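PDB 4Y9J: protein ACDH-11, isoform b from Caenorhabditis elegans, which belongs to the acyl-CoA dehydrogenase family of flavoproteins, forms an assembly of four chains and binds flavin-adenine dinucleotide. Local coordinates for residues I33-L38 / M369-F373; R125-A130 / L372-R377; F133-S138 / L324-R329. One frame throughout, in Å; residues are numbered along the deposited sequence.

Contact 1: I33-L38 / M369-F373; sequences ILDRTL and MLLLF
The F373 ring packs against L34 and L38, both oblique to it, and L34 with F373 and I33 with M369 make up the tight part of the contact. L34 crosses F373 at about a right angle, its CD1 3.7 Å from F373 CZ, whereas L38 makes the longer approach, with CD2 4.1 Å from F373 CE1. At the start of helix 34-41, I33 and M369 run alongside one another, pointing opposite ways, I33 CD1 lying 3.7 Å from M369 CG. A chi1 of 60° with chi2 extended carries that CD1 to M369 and also to L370 CD2. L370 CD2 closes the row against T37 OG1. That hydroxyl is used within its own turn, as it donates to I33 O at 2.6 Å from above the carbonyl plane; the same oxygen also accepts a hydrogen bond from T37 N. The looser flank belongs to D35 and R36, partly exposed residues directed to other partners: R36 pairs with D554 and with D589 of the second subunit. With axes 11.4 Å apart and inclined at 38°, the two segments meet without a hydrogen bond between them. I33 is the N-cap residue of a short helix laid on a long one in the helical core of an acyl-CoA dehydrogenase fold.

Contact 2: R125-A130 / L372-R377; sequences RIHQVA and LFEAAR
Antiparallel helix packing between the amino-terminal and carboxy-terminal helical regions of the acyl-CoA dehydrogenase fold brings I126, V129 and A130 of helix 121-135 against L372, F373 and A376 of helix 352-383. The local axes approach to 8.9 Å with their directions 141° apart, and the backbones come nearest at I126 and A376, whose CA atoms are 5.5 Å apart. The small A376 allows this approach: its CB touches V129 CG2 at 3.9 Å. The other branch of V129, CG1, is anti to the backbone N (chi1 170°) and meets L372 tip to tip, 3.9 Å from CD1. F373 turns the edge of its ring to the other backbone, with CE1 3.8 Å from I126 O and CZ near A130 CA, both close to the ring plane. I126 crosses that ring obliquely through CG2. R125 lays its CB against A376 O, then bends away, and its guanidinium also forms salt bridges with E383 and D150. R377 grips E374 side-on, NE to OE1 and NH2 to OE2, from above the carboxylate plane; R473 also pairs with that carboxylate. Within helix 121-135, R125 NH1 donates to Q128 OE1 at 2.6 Å, on a lone pair in the carbonyl plane.

Contact 3: F133-S138 / L324-R329; sequences FLFSPS and LGYMRR
L324 opens the segment of helix 304-338 that receives residues 133-138, at the C-terminal part of helix 121-135, a junction within the helical core of the acyl-CoA dehydrogenase fold. The edge of the F133 ring is turned to L324, with CE1 3.6 Å from L324 O. G325 comes next; its CA lies 5.4 Å from that of P137, the nearest backbone approach, and as G325 has no side chain, P137 CD packs directly on its CA at 4.1 Å. The carbonyl O of G325 meets P137 CG. Y326 lies obliquely by P137 CA, and its hydroxyl shares a water with S136 OG and S136 O; the side chain of S136 is about 5 Å from the bound UCC at nearest atoms. R328 lays CB and CG beside F133 CZ, 3.8 Å from CB, before its guanidinium leaves for salt bridges with E362 and D31. R329, bent at both chi2 (60°) and chi3 (64°), folds its guanidinium over P137, whose CB sits 3.8 Å above the centre of one face. A water bridges R329 NH2 to L134 O. E66 accepts from R329 NH1 in a salt bridge and is also hydrogen-bonded to S138 OG. In the guanidinium plane, R329 NH2 donates to S138 OG at 2.8 Å, with an N-H...O angle of 166°.

From the N terminus, helix 34-41 comes first, and contact 1 closes the longest loop when the chain returns to it as helix 352-383. Helix 121-135 then supplies both later contacts: contact 2 joins residues 125-130 to 372-377, and contact 3 joins 133-138 to 324-329 of helix 304-338. Contact 3 is nested inside the loops of both others, while contacts 1 and 2 end on one shared stretch, L372 and F373. Packing links them directly: L38 CD2 lies 3.5 Å from I126 CG2, and L372 CD2 lies 3.8 Å from L324 CD1. Together they tie the amino-terminal helices to the carboxy-terminal helical region, although the strand-rich middle region intervenes in the sequence.

Contact 1: I33-L38 / M369-F373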
ATOM      1  N   ILE B  33     -21.659  22.583  28.526  1.00 48.71           N
ATOM      2  CA  ILE B  33     -23.032  22.516  28.992  1.00 51.59           C
ATOM      3  C   ILE B  33     -23.652  21.175  29.317  1.00 51.96           C
ATOM      4  O   ILE B  33     -24.735  21.156  29.868  1.00 50.80           O
ATOM      5  CB  ILE B  33     -24.053  23.124  28.017  1.00 56.81           C
ATOM      6  CG1 ILE B  33     -24.045  22.426  26.693  1.00 54.15           C
ATOM      7  CG2 ILE B  33     -23.930  24.638  27.883  1.00 61.58           C
ATOM      8  CD1 ILE B  33     -25.335  22.725  25.968  1.00 58.08           C
ATOM      9  N   LEU B  34     -23.006  20.067  28.976  1.00 49.69           N
ATOM     10  CA  LEU B  34     -23.545  18.741  29.266  1.00 49.16           C
ATOM     11  C   LEU B  34     -23.952  18.479  30.717  1.00 51.29           C
ATOM     12  O   LEU B  34     -25.055  18.003  30.971  1.00 50.70           O
ATOM     13  CB  LEU B  34     -22.520  17.673  28.853  1.00 48.00           C
ATOM     14  CG  LEU B  34     -23.048  16.261  28.966  1.00 48.93           C
ATOM     15  CD1 LEU B  34     -24.388  16.121  28.264  1.00 49.16           C
ATOM     16  CD2 LEU B  34     -21.972  15.378  28.370  1.00 47.86           C
ATOM     17  N   ASP B  35     -23.038  18.718  31.649  1.00 51.22           N
ATOM     18  CA  ASP B  35     -23.334  18.457  33.038  1.00 53.75           C
ATOM     19  C   ASP B  35     -24.463  19.397  33.539  1.00 57.31           C
ATOM     20  O   ASP B  35     -25.369  18.940  34.240  1.00 61.56           O
ATOM     21  CB  ASP B  35     -22.069  18.623  33.887  1.00 55.10           C
ATOM     22  CG  ASP B  35     -22.305  18.353  35.406  1.00 57.33           C
ATOM     23  OD1 ASP B  35     -22.470  17.166  35.804  1.00 58.46           O
ATOM     24  OD2 ASP B  35     -22.288  19.327  36.189  1.00 59.24           O
ATOM     25  N   ARG B  36     -24.402  20.699  33.222  1.00 56.89           N
ATOM     26  CA  ARG B  36     -25.472  21.644  33.613  1.00 58.75           C
ATOM     27  C   ARG B  36     -26.832  21.187  33.089  1.00 57.27           C
ATOM     28  O   ARG B  36     -27.805  21.283  33.798  1.00 59.28           O
ATOM     29  CB  ARG B  36     -25.171  23.089  33.189  1.00 61.25           C
ATOM     30  CG  ARG B  36     -24.074  23.765  34.002  1.00 62.70           C
ATOM     31  CD  ARG B  36     -24.127  25.281  33.979  1.00 65.33           C
ATOM     32  NE  ARG B  36     -24.054  25.944  32.663  1.00 62.02           N
ATOM     33  CZ  ARG B  36     -22.964  26.040  31.899  1.00 61.50           C
ATOM     34  NH1 ARG B  36     -21.806  25.502  32.275  1.00 59.51           N
ATOM     35  NH2 ARG B  36     -23.025  26.683  30.730  1.00 57.06           N
ATOM     36  N   THR B  37     -26.870  20.647  31.873  1.00 56.85           N
ATOM     37  CA  THR B  37     -28.089  20.207  31.209  1.00 54.09           C
ATOM     38  C   THR B  37     -28.656  18.970  31.865  1.00 57.48           C
ATOM     39  O   THR B  37     -29.873  18.897  32.092  1.00 55.83           O
ATOM     40  CB  THR B  37     -27.806  19.896  29.742  1.00 54.91           C
ATOM     41  OG1 THR B  37     -27.265  21.059  29.135  1.00 53.01           O
ATOM     42  CG2 THR B  37     -29.067  19.447  29.007  1.00 54.02           C
ATOM     43  N   LEU B  38     -27.788  18.012  32.217  1.00 54.22           N
ATOM     44  CA  LEU B  38     -28.227  16.815  32.944  1.00 55.37           C
ATOM     45  C   LEU B  38     -28.778  17.132  34.349  1.00 58.08           C
ATOM     46  O   LEU B  38     -29.767  16.542  34.822  1.00 58.32           O
ATOM     47  CB  LEU B  38     -27.087  15.767  33.071  1.00 54.95           C
ATOM     48  CG  LEU B  38     -26.504  15.251  31.754  1.00 57.53           C
ATOM     49  CD1 LEU B  38     -25.411  14.205  32.030  1.00 56.79           C
ATOM     50  CD2 LEU B  38     -27.617  14.773  30.827  1.00 56.17           C
ATOM     51  N   MET B 369     -27.298  21.199  20.721  1.00 38.57           N
ATOM     52  CA  MET B 369     -27.139  20.331  21.832  1.00 40.53           C
ATOM     53  C   MET B 369     -28.434  20.264  22.665  1.00 40.70           C
ATOM     54  O   MET B 369     -28.855  19.178  23.062  1.00 40.34           O
ATOM     55  CB  MET B 369     -26.028  20.912  22.665  1.00 44.07           C
ATOM     56  CG  MET B 369     -25.412  19.947  23.548  1.00 54.43           C
ATOM     57  SD  MET B 369     -24.186  19.088  22.500  1.00 62.35           S
ATOM     58  CE  MET B 369     -24.165  18.049  23.943  1.00 53.33           C
ATOM     59  N   LEU B 370     -29.049  21.408  22.953  1.00 42.98           N
ATOM     60  CA  LEU B 370     -30.277  21.426  23.789  1.00 41.91           C
ATOM     61  C   LEU B 370     -31.391  20.772  22.991  1.00 41.73           C
ATOM     62  O   LEU B 370     -32.220  20.121  23.552  1.00 42.39           O
ATOM     63  CB  LEU B 370     -30.594  22.834  24.237  1.00 46.71           C
ATOM     64  CG  LEU B 370     -29.635  23.409  25.269  1.00 47.14           C
ATOM     65  CD1 LEU B 370     -30.296  24.562  25.948  1.00 52.28           C
ATOM     66  CD2 LEU B 370     -29.202  22.376  26.323  1.00 48.69           C
ATOM     67  N   LEU B 371     -31.409  20.947  21.669  1.00 39.84           N
ATOM     68  CA  LEU B 371     -32.398  20.313  20.819  1.00 40.20           C
ATOM     69  C   LEU B 371     -32.216  18.804  20.908  1.00 39.64           C
ATOM     70  O   LEU B 371     -33.198  18.086  20.941  1.00 41.03           O
ATOM     71  CB  LEU B 371     -32.314  20.828  19.382  1.00 40.50           C
ATOM     72  CG  LEU B 371     -33.438  20.585  18.354  1.00 41.97           C
ATOM     73  CD1 LEU B 371     -34.681  21.347  18.738  1.00 43.83           C
ATOM     74  CD2 LEU B 371     -33.032  20.976  16.923  1.00 40.95           C
ATOM     75  N   LEU B 372     -30.960  18.332  20.893  1.00 40.63           N
ATOM     76  CA  LEU B 372     -30.669  16.918  21.011  1.00 38.67           C
ATOM     77  C   LEU B 372     -31.211  16.328  22.286  1.00 40.34           C
ATOM     78  O   LEU B 372     -31.782  15.219  22.278  1.00 41.79           O
ATOM     79  CB  LEU B 372     -29.176  16.690  20.999  1.00 38.95           C
ATOM     80  CG  LEU B 372     -28.699  15.281  21.356  1.00 37.88           C
ATOM     81  CD1 LEU B 372     -29.208  14.236  20.364  1.00 36.24           C
ATOM     82  CD2 LEU B 372     -27.172  15.263  21.439  1.00 37.64           C
ATOM     83  N   PHE B 373     -30.997  17.023  23.396  1.00 40.09           N
ATOM     84  CA  PHE B 373     -31.478  16.521  24.688  1.00 43.38           C
ATOM     85  C   PHE B 373     -33.000  16.644  24.851  1.00 45.09           C
ATOM     86  O   PHE B 373     -33.593  15.806  25.479  1.00 47.01           O
ATOM     87  CB  PHE B 373     -30.653  17.106  25.855  1.00 45.19           C
ATOM     88  CG  PHE B 373     -29.394  16.354  26.038  1.00 45.23           C
ATOM     89  CD1 PHE B 373     -29.414  15.119  26.680  1.00 46.70           C
ATOM     90  CD2 PHE B 373     -28.217  16.783  25.452  1.00 48.17           C
ATOM     91  CE1 PHE B 373     -28.263  14.326  26.755  1.00 46.47           C
ATOM     92  CE2 PHE B 373     -27.064  15.987  25.508  1.00 46.34           C
ATOM     93  CZ  PHE B 373     -27.092  14.768  26.171  1.00 46.88           C
TER

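Contact 2: R125-A130 / L372-R377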
ATOM      1  N   ARG B 125     -32.788   7.270  28.456  1.00 46.47           N
ATOM      2  CA  ARG B 125     -32.461   7.744  27.136  1.00 45.37           C
ATOM      3  C   ARG B 125     -31.574   8.971  27.252  1.00 44.71           C
ATOM      4  O   ARG B 125     -30.686   9.167  26.434  1.00 39.98           O
ATOM      5  CB  ARG B 125     -33.700   8.017  26.262  1.00 46.72           C
ATOM      6  CG  ARG B 125     -34.419   6.770  25.744  1.00 45.67           C
ATOM      7  CD  ARG B 125     -33.548   5.948  24.780  1.00 44.69           C
ATOM      8  NE  ARG B 125     -34.321   5.017  23.976  1.00 43.29           N
ATOM      9  CZ  ARG B 125     -33.827   4.176  23.075  1.00 43.35           C
ATOM     10  NH1 ARG B 125     -32.502   4.065  22.878  1.00 44.13           N
ATOM     11  NH2 ARG B 125     -34.670   3.421  22.392  1.00 43.22           N
ATOM     12  N   ILE B 126     -31.785   9.745  28.309  1.00 46.26           N
ATOM     13  CA  ILE B 126     -30.921  10.899  28.539  1.00 47.32           C
ATOM     14  C   ILE B 126     -29.501  10.404  28.852  1.00 44.98           C
ATOM     15  O   ILE B 126     -28.534  10.888  28.285  1.00 43.17           O
ATOM     16  CB  ILE B 126     -31.502  11.854  29.631  1.00 50.57           C
ATOM     17  CG1 ILE B 126     -32.744  12.550  29.051  1.00 52.03           C
ATOM     18  CG2 ILE B 126     -30.478  12.905  30.010  1.00 51.55           C
ATOM     19  CD1 ILE B 126     -33.642  13.218  30.073  1.00 56.98           C
ATOM     20  N   HIS B 127     -29.399   9.419  29.736  1.00 44.76           N
ATOM     21  CA  HIS B 127     -28.130   8.857  30.104  1.00 43.95           C
ATOM     22  C   HIS B 127     -27.449   8.312  28.809  1.00 42.43           C
ATOM     23  O   HIS B 127     -26.333   8.667  28.509  1.00 39.77           O
ATOM     24  CB  HIS B 127     -28.367   7.760  31.141  1.00 45.06           C
ATOM     25  CG  HIS B 127     -27.138   7.076  31.637  1.00 43.60           C
ATOM     26  ND1 HIS B 127     -27.188   6.130  32.630  1.00 45.81           N
ATOM     27  CD2 HIS B 127     -25.833   7.235  31.331  1.00 42.93           C
ATOM     28  CE1 HIS B 127     -25.968   5.703  32.898  1.00 46.65           C
ATOM     29  NE2 HIS B 127     -25.129   6.350  32.102  1.00 45.27           N
ATOM     30  N   GLN B 128     -28.192   7.534  28.047  1.00 40.95           N
ATOM     31  CA  GLN B 128     -27.702   6.877  26.859  1.00 40.62           C
ATOM     32  C   GLN B 128     -27.245   7.836  25.840  1.00 37.87           C
ATOM     33  O   GLN B 128     -26.122   7.689  25.274  1.00 38.97           O
ATOM     34  CB  GLN B 128     -28.760   5.947  26.271  1.00 40.50           C
ATOM     35  CG  GLN B 128     -28.242   5.109  25.112  1.00 40.26           C
ATOM     36  CD  GLN B 128     -29.298   4.621  24.161  1.00 41.74           C
ATOM     37  OE1 GLN B 128     -30.430   5.120  24.126  1.00 41.08           O
ATOM     38  NE2 GLN B 128     -28.910   3.661  23.332  1.00 41.58           N
ATOM     39  N   VAL B 129     -28.060   8.847  25.552  1.00 38.95           N
ATOM     40  CA  VAL B 129     -27.662   9.867  24.608  1.00 38.54           C
ATOM     41  C   VAL B 129     -26.386  10.641  25.006  1.00 37.19           C
ATOM     42  O   VAL B 129     -25.521  10.867  24.185  1.00 35.42           O
ATOM     43  CB  VAL B 129     -28.864  10.802  24.228  1.00 40.62           C
ATOM     44  CG1 VAL B 129     -28.401  12.000  23.452  1.00 40.48           C
ATOM     45  CG2 VAL B 129     -29.837  10.030  23.359  1.00 42.64           C
ATOM     46  N   ALA B 130     -26.245  10.977  26.284  1.00 40.94           N
ATOM     47  CA  ALA B 130     -25.018  11.640  26.791  1.00 40.95           C
ATOM     48  C   ALA B 130     -23.776  10.732  26.621  1.00 39.20           C
ATOM     49  O   ALA B 130     -22.688  11.173  26.232  1.00 37.96           O
ATOM     50  CB  ALA B 130     -25.223  11.978  28.295  1.00 42.45           C
ATOM     51  N   LEU B 372     -30.960  18.332  20.893  1.00 40.63           N
ATOM     52  CA  LEU B 372     -30.669  16.918  21.011  1.00 38.67           C
ATOM     53  C   LEU B 372     -31.211  16.328  22.286  1.00 40.34           C
ATOM     54  O   LEU B 372     -31.782  15.219  22.278  1.00 41.79           O
ATOM     55  CB  LEU B 372     -29.176  16.690  20.999  1.00 38.95           C
ATOM     56  CG  LEU B 372     -28.699  15.281  21.356  1.00 37.88           C
ATOM     57  CD1 LEU B 372     -29.208  14.236  20.364  1.00 36.24           C
ATOM     58  CD2 LEU B 372     -27.172  15.263  21.439  1.00 37.64           C
ATOM     59  N   PHE B 373     -30.997  17.023  23.396  1.00 40.09           N
ATOM     60  CA  PHE B 373     -31.478  16.521  24.688  1.00 43.38           C
ATOM     61  C   PHE B 373     -33.000  16.644  24.851  1.00 45.09           C
ATOM     62  O   PHE B 373     -33.593  15.806  25.479  1.00 47.01           O
ATOM     63  CB  PHE B 373     -30.653  17.106  25.855  1.00 45.19           C
ATOM     64  CG  PHE B 373     -29.394  16.354  26.038  1.00 45.23           C
ATOM     65  CD1 PHE B 373     -29.414  15.119  26.680  1.00 46.70           C
ATOM     66  CD2 PHE B 373     -28.217  16.783  25.452  1.00 48.17           C
ATOM     67  CE1 PHE B 373     -28.263  14.326  26.755  1.00 46.47           C
ATOM     68  CE2 PHE B 373     -27.064  15.987  25.508  1.00 46.34           C
ATOM     69  CZ  PHE B 373     -27.092  14.768  26.171  1.00 46.88           C
ATOM     70  N   GLU B 374     -33.623  17.620  24.194  1.00 45.80           N
ATOM     71  CA  GLU B 374     -35.091  17.674  24.105  1.00 45.35           C
ATOM     72  C   GLU B 374     -35.605  16.459  23.310  1.00 43.71           C
ATOM     73  O   GLU B 374     -36.577  15.838  23.685  1.00 44.05           O
ATOM     74  CB  GLU B 374     -35.538  18.968  23.414  1.00 46.96           C
ATOM     75  CG  GLU B 374     -37.032  19.023  23.047  1.00 47.82           C
ATOM     76  CD  GLU B 374     -37.929  19.346  24.212  1.00 52.14           C
ATOM     77  OE1 GLU B 374     -37.439  19.336  25.358  1.00 53.53           O
ATOM     78  OE2 GLU B 374     -39.136  19.577  23.982  1.00 50.79           O
ATOM     79  N   ALA B 375     -34.912  16.079  22.237  1.00 42.25           N
ATOM     80  CA  ALA B 375     -35.274  14.807  21.530  1.00 42.66           C
ATOM     81  C   ALA B 375     -35.124  13.533  22.436  1.00 42.82           C
ATOM     82  O   ALA B 375     -35.977  12.674  22.429  1.00 45.62           O
ATOM     83  CB  ALA B 375     -34.483  14.692  20.238  1.00 40.50           C
ATOM     84  N   ALA B 376     -34.034  13.432  23.189  1.00 42.49           N
ATOM     85  CA  ALA B 376     -33.778  12.333  24.120  1.00 43.00           C
ATOM     86  C   ALA B 376     -34.859  12.271  25.199  1.00 44.08           C
ATOM     87  O   ALA B 376     -35.361  11.201  25.503  1.00 45.65           O
ATOM     88  CB  ALA B 376     -32.430  12.515  24.791  1.00 41.47           C
ATOM     89  N   ARG B 377     -35.171  13.430  25.767  1.00 47.78           N
ATOM     90  CA  ARG B 377     -36.300  13.585  26.743  1.00 47.89           C
ATOM     91  C   ARG B 377     -37.592  13.088  26.166  1.00 48.15           C
ATOM     92  O   ARG B 377     -38.280  12.264  26.796  1.00 50.42           O
ATOM     93  CB  ARG B 377     -36.462  15.040  27.155  1.00 52.25           C
ATOM     94  CG  ARG B 377     -37.445  15.296  28.249  1.00 54.74           C
ATOM     95  CD  ARG B 377     -37.641  16.782  28.548  1.00 55.80           C
ATOM     96  NE  ARG B 377     -38.406  17.467  27.502  1.00 55.99           N
ATOM     97  CZ  ARG B 377     -39.711  17.571  27.464  1.00 58.06           C
ATOM     98  NH1 ARG B 377     -40.442  17.034  28.434  1.00 59.96           N
ATOM     99  NH2 ARG B 377     -40.301  18.182  26.464  1.00 57.64           N
TER

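Contact 3: F133-S138 / L324-R329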
ATOM      1  N   PHE B 133     -22.859  10.587  23.068  1.00 35.06           N
ATOM      2  CA  PHE B 133     -22.235  11.851  22.741  1.00 36.89           C
ATOM      3  C   PHE B 133     -20.733  11.914  23.144  1.00 36.03           C
ATOM      4  O   PHE B 133     -19.908  12.489  22.420  1.00 36.04           O
ATOM      5  CB  PHE B 133     -23.043  12.993  23.317  1.00 37.11           C
ATOM      6  CG  PHE B 133     -22.400  14.376  23.183  1.00 38.12           C
ATOM      7  CD1 PHE B 133     -22.370  15.079  21.966  1.00 36.92           C
ATOM      8  CD2 PHE B 133     -21.785  14.957  24.305  1.00 37.83           C
ATOM      9  CE1 PHE B 133     -21.800  16.356  21.918  1.00 39.42           C
ATOM     10  CE2 PHE B 133     -21.244  16.226  24.254  1.00 41.72           C
ATOM     11  CZ  PHE B 133     -21.257  16.932  23.083  1.00 39.00           C
ATOM     12  N   LEU B 134     -20.383  11.356  24.300  1.00 34.92           N
ATOM     13  CA  LEU B 134     -18.988  11.238  24.693  1.00 36.37           C
ATOM     14  C   LEU B 134     -18.227  10.234  23.790  1.00 36.31           C
ATOM     15  O   LEU B 134     -17.077  10.490  23.385  1.00 34.69           O
ATOM     16  CB  LEU B 134     -18.870  10.830  26.138  1.00 36.91           C
ATOM     17  CG  LEU B 134     -19.553  11.757  27.138  1.00 39.60           C
ATOM     18  CD1 LEU B 134     -19.334  11.141  28.514  1.00 40.27           C
ATOM     19  CD2 LEU B 134     -18.983  13.160  27.060  1.00 41.72           C
ATOM     20  N   PHE B 135     -18.894   9.144  23.400  1.00 35.77           N
ATOM     21  CA  PHE B 135     -18.259   8.061  22.638  1.00 33.51           C
ATOM     22  C   PHE B 135     -17.977   8.496  21.210  1.00 32.54           C
ATOM     23  O   PHE B 135     -16.873   8.256  20.686  1.00 31.10           O
ATOM     24  CB  PHE B 135     -19.169   6.793  22.669  1.00 33.27           C
ATOM     25  CG  PHE B 135     -18.616   5.595  21.954  1.00 33.93           C
ATOM     26  CD1 PHE B 135     -17.367   5.081  22.298  1.00 35.22           C
ATOM     27  CD2 PHE B 135     -19.323   4.989  20.941  1.00 34.19           C
ATOM     28  CE1 PHE B 135     -16.852   3.960  21.701  1.00 35.56           C
ATOM     29  CE2 PHE B 135     -18.789   3.864  20.296  1.00 34.80           C
ATOM     30  CZ  PHE B 135     -17.582   3.339  20.699  1.00 34.99           C
ATOM     31  N   SER B 136     -18.959   9.153  20.588  1.00 31.33           N
ATOM     32  CA  SER B 136     -19.000   9.270  19.114  1.00 30.62           C
ATOM     33  C   SER B 136     -17.717   9.802  18.420  1.00 30.06           C
ATOM     34  O   SER B 136     -17.243   9.178  17.473  1.00 29.80           O
ATOM     35  CB  SER B 136     -20.250  10.050  18.719  1.00 32.41           C
ATOM     36  OG  SER B 136     -20.521   9.817  17.348  1.00 32.94           O
ATOM     37  N   PRO B 137     -17.124  10.919  18.900  1.00 31.73           N
ATOM     38  CA  PRO B 137     -15.944  11.406  18.222  1.00 32.70           C
ATOM     39  C   PRO B 137     -14.678  10.609  18.510  1.00 32.97           C
ATOM     40  O   PRO B 137     -13.683  10.797  17.818  1.00 32.23           O
ATOM     41  CB  PRO B 137     -15.796  12.842  18.735  1.00 33.36           C
ATOM     42  CG  PRO B 137     -16.548  12.886  20.027  1.00 36.14           C
ATOM     43  CD  PRO B 137     -17.625  11.887  19.890  1.00 34.31           C
ATOM     44  N   SER B 138     -14.699   9.713  19.473  1.00 31.23           N
ATOM     45  CA  SER B 138     -13.604   8.769  19.625  1.00 30.85           C
ATOM     46  C   SER B 138     -13.832   7.342  19.182  1.00 31.91           C
ATOM     47  O   SER B 138     -12.968   6.481  19.410  1.00 32.32           O
ATOM     48  CB  SER B 138     -13.259   8.702  21.096  1.00 32.56           C
ATOM     49  OG  SER B 138     -12.770   9.956  21.506  1.00 35.42           O
ATOM     50  N   LEU B 324     -22.957  16.515  16.426  1.00 31.23           N
ATOM     51  CA  LEU B 324     -22.686  17.354  17.561  1.00 33.76           C
ATOM     52  C   LEU B 324     -21.391  16.940  18.242  1.00 32.34           C
ATOM     53  O   LEU B 324     -20.674  17.802  18.763  1.00 33.09           O
ATOM     54  CB  LEU B 324     -23.859  17.332  18.546  1.00 34.79           C
ATOM     55  CG  LEU B 324     -25.067  18.125  18.002  1.00 39.80           C
ATOM     56  CD1 LEU B 324     -26.338  17.776  18.697  1.00 42.74           C
ATOM     57  CD2 LEU B 324     -24.807  19.612  18.069  1.00 43.40           C
ATOM     58  N   GLY B 325     -21.122  15.644  18.245  1.00 31.24           N
ATOM     59  CA  GLY B 325     -19.863  15.123  18.754  1.00 31.68           C
ATOM     60  C   GLY B 325     -18.622  15.696  18.020  1.00 30.21           C
ATOM     61  O   GLY B 325     -17.659  16.160  18.687  1.00 30.60           O
ATOM     62  N   TYR B 326     -18.713  15.775  16.710  1.00 29.88           N
ATOM     63  CA  TYR B 326     -17.626  16.350  15.887  1.00 30.69           C
ATOM     64  C   TYR B 326     -17.481  17.861  16.102  1.00 31.52           C
ATOM     65  O   TYR B 326     -16.355  18.376  16.196  1.00 30.25           O
ATOM     66  CB  TYR B 326     -17.829  16.046  14.414  1.00 31.12           C
ATOM     67  CG  TYR B 326     -17.726  14.565  14.104  1.00 30.35           C
ATOM     68  CD1 TYR B 326     -16.626  13.850  14.474  1.00 29.29           C
ATOM     69  CD2 TYR B 326     -18.738  13.884  13.435  1.00 29.45           C
ATOM     70  CE1 TYR B 326     -16.521  12.496  14.203  1.00 30.40           C
ATOM     71  CE2 TYR B 326     -18.625  12.536  13.139  1.00 29.72           C
ATOM     72  CZ  TYR B 326     -17.514  11.850  13.541  1.00 29.23           C
ATOM     73  OH  TYR B 326     -17.356  10.491  13.370  1.00 29.79           O
ATOM     74  N   MET B 327     -18.620  18.546  16.195  1.00 29.72           N
ATOM     75  CA  MET B 327     -18.635  19.983  16.473  1.00 31.91           C
ATOM     76  C   MET B 327     -18.003  20.287  17.832  1.00 32.68           C
ATOM     77  O   MET B 327     -17.073  21.099  17.960  1.00 32.03           O
ATOM     78  CB  MET B 327     -20.048  20.517  16.372  1.00 34.12           C
ATOM     79  CG  MET B 327     -20.644  20.410  14.980  1.00 35.33           C
ATOM     80  SD  MET B 327     -22.477  20.463  14.829  1.00 42.11           S
ATOM     81  CE  MET B 327     -22.735  22.002  15.549  1.00 46.96           C
ATOM     82  N   ARG B 328     -18.447  19.599  18.863  1.00 31.96           N
ATOM     83  CA  ARG B 328     -17.870  19.791  20.197  1.00 34.03           C
ATOM     84  C   ARG B 328     -16.404  19.382  20.222  1.00 33.83           C
ATOM     85  O   ARG B 328     -15.586  20.071  20.861  1.00 33.82           O
ATOM     86  CB  ARG B 328     -18.659  19.009  21.226  1.00 35.32           C
ATOM     87  CG  ARG B 328     -18.011  18.893  22.633  1.00 37.20           C
ATOM     88  CD  ARG B 328     -17.766  20.208  23.311  1.00 37.67           C
ATOM     89  NE  ARG B 328     -19.026  20.956  23.447  1.00 40.91           N
ATOM     90  CZ  ARG B 328     -19.197  22.255  23.283  1.00 43.08           C
ATOM     91  NH1 ARG B 328     -18.166  23.033  22.942  1.00 43.05           N
ATOM     92  NH2 ARG B 328     -20.416  22.797  23.471  1.00 43.00           N
ATOM     93  N   ARG B 329     -16.053  18.273  19.589  1.00 31.27           N
ATOM     94  CA  ARG B 329     -14.666  17.820  19.627  1.00 32.23           C
ATOM     95  C   ARG B 329     -13.686  18.895  19.021  1.00 31.91           C
ATOM     96  O   ARG B 329     -12.684  19.240  19.623  1.00 32.97           O
ATOM     97  CB  ARG B 329     -14.500  16.441  18.954  1.00 32.28           C
ATOM     98  CG  ARG B 329     -13.071  15.942  18.865  1.00 32.32           C
ATOM     99  CD  ARG B 329     -12.457  15.801  20.252  1.00 33.96           C
ATOM    100  NE  ARG B 329     -13.133  14.780  21.094  1.00 34.46           N
ATOM    101  CZ  ARG B 329     -12.833  13.479  21.096  1.00 35.01           C
ATOM    102  NH1 ARG B 329     -11.949  12.980  20.241  1.00 33.41           N
ATOM    103  NH2 ARG B 329     -13.491  12.655  21.909  1.00 36.75           N
TER
HETATM  104  O   HOH W   1     -15.770  12.780  23.463  1.00 34.69           O
HETATM  105  O   HOH W   2     -19.276   9.041  14.930  1.00 31.84           O